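Local coordinates for protein transcription factor GAMBIF1 (Anopheles gambiae, PDB 1BVO) that probably binds regulatory DNA sequence-specifically and activates transcription, as a Dorsal-like Rel protein of the mosquito, here represented by its DNA-binding specificity domain, at residues R51-K61 against A142-E152. Numbering follows the deposited sequence.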
ATOM      1  N   ARG C  51     -33.846  12.408  27.866  1.00 44.97           N
ATOM      2  CA  ARG C  51     -32.521  11.873  27.589  1.00 47.78           C
ATOM      3  C   ARG C  51     -32.575  11.113  26.279  1.00 49.06           C
ATOM      4  O   ARG C  51     -33.561  10.405  26.019  1.00 48.34           O
ATOM      5  CB  ARG C  51     -32.116  10.850  28.651  1.00 52.85           C
ATOM      6  CG  ARG C  51     -32.218  11.303  30.078  1.00 38.45           C
ATOM      7  CD  ARG C  51     -31.091  12.196  30.492  1.00 46.54           C
ATOM      8  NE  ARG C  51     -29.752  11.606  30.390  1.00 41.93           N
ATOM      9  CZ  ARG C  51     -29.293  10.569  31.090  1.00 49.62           C
ATOM     10  NH1 ARG C  51     -30.078   9.934  31.954  1.00 38.67           N
ATOM     11  NH2 ARG C  51     -27.993  10.265  31.017  1.00 44.12           N
ATOM     12  N   ALA C  52     -31.508  11.205  25.490  1.00 48.01           N
ATOM     13  CA  ALA C  52     -31.436  10.475  24.236  1.00 46.97           C
ATOM     14  C   ALA C  52     -30.076  10.597  23.606  1.00 48.04           C
ATOM     15  O   ALA C  52     -29.556  11.689  23.406  1.00 49.05           O
ATOM     16  CB  ALA C  52     -32.508  10.943  23.265  1.00 38.46           C
ATOM     17  N   VAL C  53     -29.498   9.447  23.312  1.00 50.46           N
ATOM     18  CA  VAL C  53     -28.192   9.414  22.704  1.00 46.21           C
ATOM     19  C   VAL C  53     -28.340   9.153  21.219  1.00 45.83           C
ATOM     20  O   VAL C  53     -29.437   8.833  20.732  1.00 43.58           O
ATOM     21  CB  VAL C  53     -27.325   8.345  23.376  1.00 46.48           C
ATOM     22  CG1 VAL C  53     -27.140   8.699  24.839  1.00 44.83           C
ATOM     23  CG2 VAL C  53     -27.988   6.978  23.251  1.00 47.57           C
ATOM     24  N   VAL C  54     -27.261   9.350  20.480  1.00 41.97           N
ATOM     25  CA  VAL C  54     -27.285   9.121  19.055  1.00 39.19           C
ATOM     26  C   VAL C  54     -26.005   8.427  18.644  1.00 42.84           C
ATOM     27  O   VAL C  54     -24.920   8.715  19.143  1.00 43.17           O
ATOM     28  CB  VAL C  54     -27.444  10.436  18.272  1.00 38.39           C
ATOM     29  CG1 VAL C  54     -26.144  11.232  18.275  1.00 42.42           C
ATOM     30  CG2 VAL C  54     -27.901  10.159  16.847  1.00 44.44           C
ATOM     31  N   VAL C  55     -26.174   7.432  17.790  1.00 48.38           N
ATOM     32  CA  VAL C  55     -25.070   6.664  17.252  1.00 43.38           C
ATOM     33  C   VAL C  55     -24.984   6.996  15.783  1.00 44.45           C
ATOM     34  O   VAL C  55     -25.966   6.871  15.034  1.00 43.81           O
ATOM     35  CB  VAL C  55     -25.317   5.157  17.363  1.00 48.00           C
ATOM     36  CG1 VAL C  55     -24.194   4.382  16.675  1.00 45.09           C
ATOM     37  CG2 VAL C  55     -25.424   4.756  18.816  1.00 40.23           C
ATOM     38  N   VAL C  56     -23.815   7.431  15.360  1.00 41.81           N
ATOM     39  CA  VAL C  56     -23.604   7.773  13.981  1.00 44.35           C
ATOM     40  C   VAL C  56     -22.556   6.810  13.449  1.00 48.67           C
ATOM     41  O   VAL C  56     -21.589   6.484  14.145  1.00 44.88           O
ATOM     42  CB  VAL C  56     -23.100   9.215  13.828  1.00 42.97           C
ATOM     43  CG1 VAL C  56     -23.040   9.594  12.356  1.00 40.19           C
ATOM     44  CG2 VAL C  56     -23.991  10.163  14.597  1.00 44.31           C
ATOM     45  N   SER C  57     -22.819   6.267  12.266  1.00 52.22           N
ATOM     46  CA  SER C  57     -21.878   5.365  11.618  1.00 48.02           C
ATOM     47  C   SER C  57     -22.115   5.457  10.121  1.00 47.53           C
ATOM     48  O   SER C  57     -23.120   6.015   9.676  1.00 50.66           O
ATOM     49  CB  SER C  57     -22.025   3.919  12.107  1.00 40.70           C
ATOM     50  OG  SER C  57     -23.233   3.321  11.681  1.00 39.39           O
ATOM     51  N   CYS C  58     -21.148   4.977   9.357  1.00 46.21           N
ATOM     52  CA  CYS C  58     -21.217   4.992   7.911  1.00 46.30           C
ATOM     53  C   CYS C  58     -21.967   3.793   7.365  1.00 45.18           C
ATOM     54  O   CYS C  58     -21.675   2.644   7.726  1.00 46.92           O
ATOM     55  CB  CYS C  58     -19.818   4.949   7.322  1.00 49.28           C
ATOM     56  SG  CYS C  58     -18.874   6.452   7.482  1.00 51.21           S
ATOM     57  N   VAL C  59     -22.913   4.048   6.480  1.00 37.89           N
ATOM     58  CA  VAL C  59     -23.645   2.978   5.849  1.00 37.21           C
ATOM     59  C   VAL C  59     -23.402   3.245   4.365  1.00 44.45           C
ATOM     60  O   VAL C  59     -22.848   4.287   3.997  1.00 49.32           O
ATOM     61  CB  VAL C  59     -25.124   3.022   6.201  1.00 31.76           C
ATOM     62  CG1 VAL C  59     -25.300   3.002   7.702  1.00 25.50           C
ATOM     63  CG2 VAL C  59     -25.778   4.236   5.585  1.00 25.94           C
ATOM     64  N   THR C  60     -23.768   2.296   3.522  1.00 44.62           N
ATOM     65  CA  THR C  60     -23.578   2.435   2.076  1.00 44.39           C
ATOM     66  C   THR C  60     -24.549   3.464   1.446  1.00 42.85           C
ATOM     67  O   THR C  60     -25.643   3.676   1.978  1.00 43.16           O
ATOM     68  CB  THR C  60     -23.793   1.065   1.411  1.00 47.43           C
ATOM     69  OG1 THR C  60     -25.077   0.553   1.795  1.00 49.75           O
ATOM     70  CG2 THR C  60     -22.721   0.072   1.876  1.00 39.17           C
ATOM     71  N   LYS C  61     -24.153   4.107   0.339  1.00 40.52           N
ATOM     72  CA  LYS C  61     -25.039   5.060  -0.365  1.00 44.19           C
ATOM     73  C   LYS C  61     -26.199   4.215  -0.852  1.00 44.75           C
ATOM     74  O   LYS C  61     -27.338   4.656  -1.029  1.00 49.73           O
ATOM     75  CB  LYS C  61     -24.354   5.641  -1.617  1.00 33.82           C
ATOM     76  CG  LYS C  61     -23.392   4.675  -2.339  1.00 46.32           C
ATOM     77  CD  LYS C  61     -23.569   4.680  -3.862  1.00 46.03           C
ATOM     78  CE  LYS C  61     -22.232   4.808  -4.565  1.00 42.90           C
ATOM     79  NZ  LYS C  61     -21.873   3.679  -5.469  1.00 40.72           N
ATOM     80  N   ALA C 142     -17.951   6.717  -1.465  1.00 36.86           N
ATOM     81  CA  ALA C 142     -19.195   7.331  -1.068  1.00 34.77           C
ATOM     82  C   ALA C 142     -19.712   6.612   0.156  1.00 35.35           C
ATOM     83  O   ALA C 142     -19.476   5.417   0.352  1.00 33.25           O
ATOM     84  CB  ALA C 142     -20.200   7.257  -2.193  1.00 33.83           C
ATOM     85  N   VAL C 143     -20.396   7.381   0.988  1.00 34.72           N
ATOM     86  CA  VAL C 143     -20.959   6.867   2.215  1.00 34.15           C
ATOM     87  C   VAL C 143     -22.123   7.751   2.552  1.00 32.63           C
ATOM     88  O   VAL C 143     -22.403   8.727   1.870  1.00 36.93           O
ATOM     89  CB  VAL C 143     -20.000   7.066   3.415  1.00 35.89           C
ATOM     90  CG1 VAL C 143     -18.799   6.151   3.320  1.00 31.33           C
ATOM     91  CG2 VAL C 143     -19.552   8.527   3.464  1.00 36.90           C
ATOM     92  N   ARG C 144     -22.808   7.392   3.612  1.00 33.66           N
ATOM     93  CA  ARG C 144     -23.883   8.208   4.133  1.00 42.50           C
ATOM     94  C   ARG C 144     -23.710   8.028   5.640  1.00 43.92           C
ATOM     95  O   ARG C 144     -23.165   7.017   6.111  1.00 43.07           O
ATOM     96  CB  ARG C 144     -25.253   7.697   3.736  1.00 46.50           C
ATOM     97  CG  ARG C 144     -25.572   7.622   2.270  1.00 47.02           C
ATOM     98  CD  ARG C 144     -27.003   7.102   2.179  1.00 54.78           C
ATOM     99  NE  ARG C 144     -27.461   6.741   0.848  1.00 54.04           N
ATOM    100  CZ  ARG C 144     -28.283   7.483   0.122  1.00 57.57           C
ATOM    101  NH1 ARG C 144     -28.741   8.633   0.597  1.00 57.69           N
ATOM    102  NH2 ARG C 144     -28.670   7.054  -1.071  1.00 65.88           N
ATOM    103  N   LEU C 145     -24.066   9.060   6.384  1.00 44.51           N
ATOM    104  CA  LEU C 145     -23.969   9.017   7.828  1.00 39.84           C
ATOM    105  C   LEU C 145     -25.281   8.422   8.293  1.00 41.02           C
ATOM    106  O   LEU C 145     -26.356   8.775   7.782  1.00 41.31           O
ATOM    107  CB  LEU C 145     -23.821  10.434   8.385  1.00 33.40           C
ATOM    108  CG  LEU C 145     -22.562  11.161   7.920  1.00 32.77           C
ATOM    109  CD1 LEU C 145     -22.590  12.606   8.373  1.00 35.09           C
ATOM    110  CD2 LEU C 145     -21.344  10.440   8.450  1.00 26.94           C
ATOM    111  N   CYS C 146     -25.206   7.500   9.236  1.00 36.79           N
ATOM    112  CA  CYS C 146     -26.418   6.898   9.757  1.00 40.60           C
ATOM    113  C   CYS C 146     -26.624   7.380  11.187  1.00 44.21           C
ATOM    114  O   CYS C 146     -25.698   7.315  12.014  1.00 46.46           O
ATOM    115  CB  CYS C 146     -26.341   5.387   9.741  1.00 34.90           C
ATOM    116  SG  CYS C 146     -27.959   4.625  10.032  1.00 49.74           S
ATOM    117  N   PHE C 147     -27.809   7.909  11.470  1.00 41.58           N
ATOM    118  CA  PHE C 147     -28.093   8.402  12.804  1.00 39.43           C
ATOM    119  C   PHE C 147     -29.100   7.509  13.502  1.00 41.66           C
ATOM    120  O   PHE C 147     -30.286   7.548  13.202  1.00 38.95           O
ATOM    121  CB  PHE C 147     -28.627   9.834  12.752  1.00 38.79           C
ATOM    122  CG  PHE C 147     -27.692  10.814  12.079  1.00 41.83           C
ATOM    123  CD1 PHE C 147     -26.710  11.467  12.802  1.00 40.32           C
ATOM    124  CD2 PHE C 147     -27.801  11.077  10.722  1.00 34.41           C
ATOM    125  CE1 PHE C 147     -25.840  12.366  12.180  1.00 40.76           C
ATOM    126  CE2 PHE C 147     -26.946  11.965  10.091  1.00 37.37           C
ATOM    127  CZ  PHE C 147     -25.960  12.616  10.823  1.00 38.38           C
ATOM    128  N   GLN C 148     -28.625   6.657  14.396  1.00 41.75           N
ATOM    129  CA  GLN C 148     -29.549   5.813  15.139  1.00 46.69           C
ATOM    130  C   GLN C 148     -29.768   6.493  16.466  1.00 52.90           C
ATOM    131  O   GLN C 148     -28.821   6.626  17.261  1.00 56.54           O
ATOM    132  CB  GLN C 148     -28.980   4.450  15.425  1.00 46.16           C
ATOM    133  CG  GLN C 148     -28.950   3.522  14.280  1.00 38.07           C
ATOM    134  CD  GLN C 148     -28.148   2.347  14.649  1.00 39.12           C
ATOM    135  OE1 GLN C 148     -26.914   2.441  14.770  1.00 37.51           O
ATOM    136  NE2 GLN C 148     -28.828   1.250  14.964  1.00 36.86           N
ATOM    137  N   VAL C 149     -30.996   6.926  16.723  1.00 53.52           N
ATOM    138  CA  VAL C 149     -31.293   7.595  17.975  1.00 52.11           C
ATOM    139  C   VAL C 149     -31.957   6.631  18.950  1.00 54.62           C
ATOM    140  O   VAL C 149     -32.756   5.776  18.546  1.00 55.02           O
ATOM    141  CB  VAL C 149     -32.158   8.860  17.745  1.00 48.76           C
ATOM    142  CG1 VAL C 149     -32.909   9.242  19.011  1.00 51.76           C
ATOM    143  CG2 VAL C 149     -31.270  10.018  17.319  1.00 50.99           C
ATOM    144  N   PHE C 150     -31.571   6.734  20.222  1.00 55.25           N
ATOM    145  CA  PHE C 150     -32.134   5.894  21.272  1.00 52.85           C
ATOM    146  C   PHE C 150     -32.630   6.759  22.429  1.00 55.58           C
ATOM    147  O   PHE C 150     -31.881   7.578  22.989  1.00 58.57           O
ATOM    148  CB  PHE C 150     -31.093   4.919  21.831  1.00 49.72           C
ATOM    149  CG  PHE C 150     -30.537   3.945  20.834  1.00 41.37           C
ATOM    150  CD1 PHE C 150     -31.242   2.791  20.480  1.00 41.44           C
ATOM    151  CD2 PHE C 150     -29.278   4.150  20.278  1.00 36.89           C
ATOM    152  CE1 PHE C 150     -30.690   1.851  19.601  1.00 33.90           C
ATOM    153  CE2 PHE C 150     -28.719   3.221  19.393  1.00 36.76           C
ATOM    154  CZ  PHE C 150     -29.429   2.069  19.057  1.00 31.62           C
ATOM    155  N   LEU C 151     -33.904   6.600  22.759  1.00 53.07           N
ATOM    156  CA  LEU C 151     -34.522   7.313  23.863  1.00 54.68           C
ATOM    157  C   LEU C 151     -34.231   6.596  25.160  1.00 58.85           C
ATOM    158  O   LEU C 151     -34.018   5.381  25.157  1.00 59.75           O
ATOM    159  CB  LEU C 151     -36.019   7.345  23.649  1.00 44.98           C
ATOM    160  CG  LEU C 151     -36.306   7.930  22.281  1.00 47.92           C
ATOM    161  CD1 LEU C 151     -37.754   8.309  22.222  1.00 51.59           C
ATOM    162  CD2 LEU C 151     -35.427   9.158  22.059  1.00 44.13           C
ATOM    163  N   GLU C 152     -34.183   7.342  26.264  1.00 65.45           N
ATOM    164  CA  GLU C 152     -33.951   6.727  27.573  1.00 67.33           C
ATOM    165  C   GLU C 152     -35.184   5.828  27.733  1.00 70.60           C
ATOM    166  O   GLU C 152     -36.263   6.171  27.242  1.00 68.84           O
ATOM    167  CB  GLU C 152     -33.895   7.787  28.693  1.00 64.16           C
ATOM    168  CG  GLU C 152     -33.346   7.254  30.030  1.00 64.09           C
ATOM    169  CD  GLU C 152     -33.457   8.230  31.207  1.00 66.74           C
ATOM    170  OE1 GLU C 152     -34.278   9.167  31.167  1.00 68.46           O
ATOM    171  OE2 GLU C 152     -32.737   8.048  32.213  1.00 65.23           O
TER
HETATM  172  O   HOH W   1     -35.577  11.081  29.847  1.00 50.06           O
HETATM  173  O   HOH W   2     -25.654   4.493  12.877  1.00 43.45           O
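Strands 52-59 and 142-152 run antiparallel, their axes at 153° and 4.4 Å apart at the closest approach. Val53, Val55, Ser57 and Val59 form hydrogen-bonded pairs with Phe150, Gln148, Cys146 and Arg144, each exchanging two backbone bonds; Val55 N to Gln148 O spans 2.8 Å. On the face carrying Ala52, Val54, Val56 and Cys58, Val56 lies alongside Phe147 and sets CG2 3.5 Å from ring atom CD1, while Val54 CG2 packs on Val149 CG2 (3.4 Å) and lies near the plane of the Phe147 ring, beyond its edge; Phe97 and Leu73 add to this buried layer. Across the sheet, Val55 places CG2 at the edge of the Phe150 ring, 3.7 Å from CE2, and CG1 beside Gln148 OE1. A water links Ser57 OG with Gln148 OE1.

Both ends are tied by arginines. Arg144, extended from CG to NE (chi2 -179°), grips Lys61 O side-on through NE (2.8 Å) and NH2 (2.7 Å), with the oxygen in the guanidinium plane; its NH1 bonds to Ser168 O. Arg51, bent at chi2 and chi3, brings NH1 3.3 Å from Glu152 OE2 in a salt bridge, the guanidinium and carboxylate planes 76° apart. Arg51 also pairs with Glu87, and Glu152 OE2 accepts from Gly157 N. Strand 52-59 is central, and 142-152 lies between it and 159-172, in the five-stranded antiparallel sheet of the immunoglobulin-like beta-sandwich of the Rel homology DNA-binding domain.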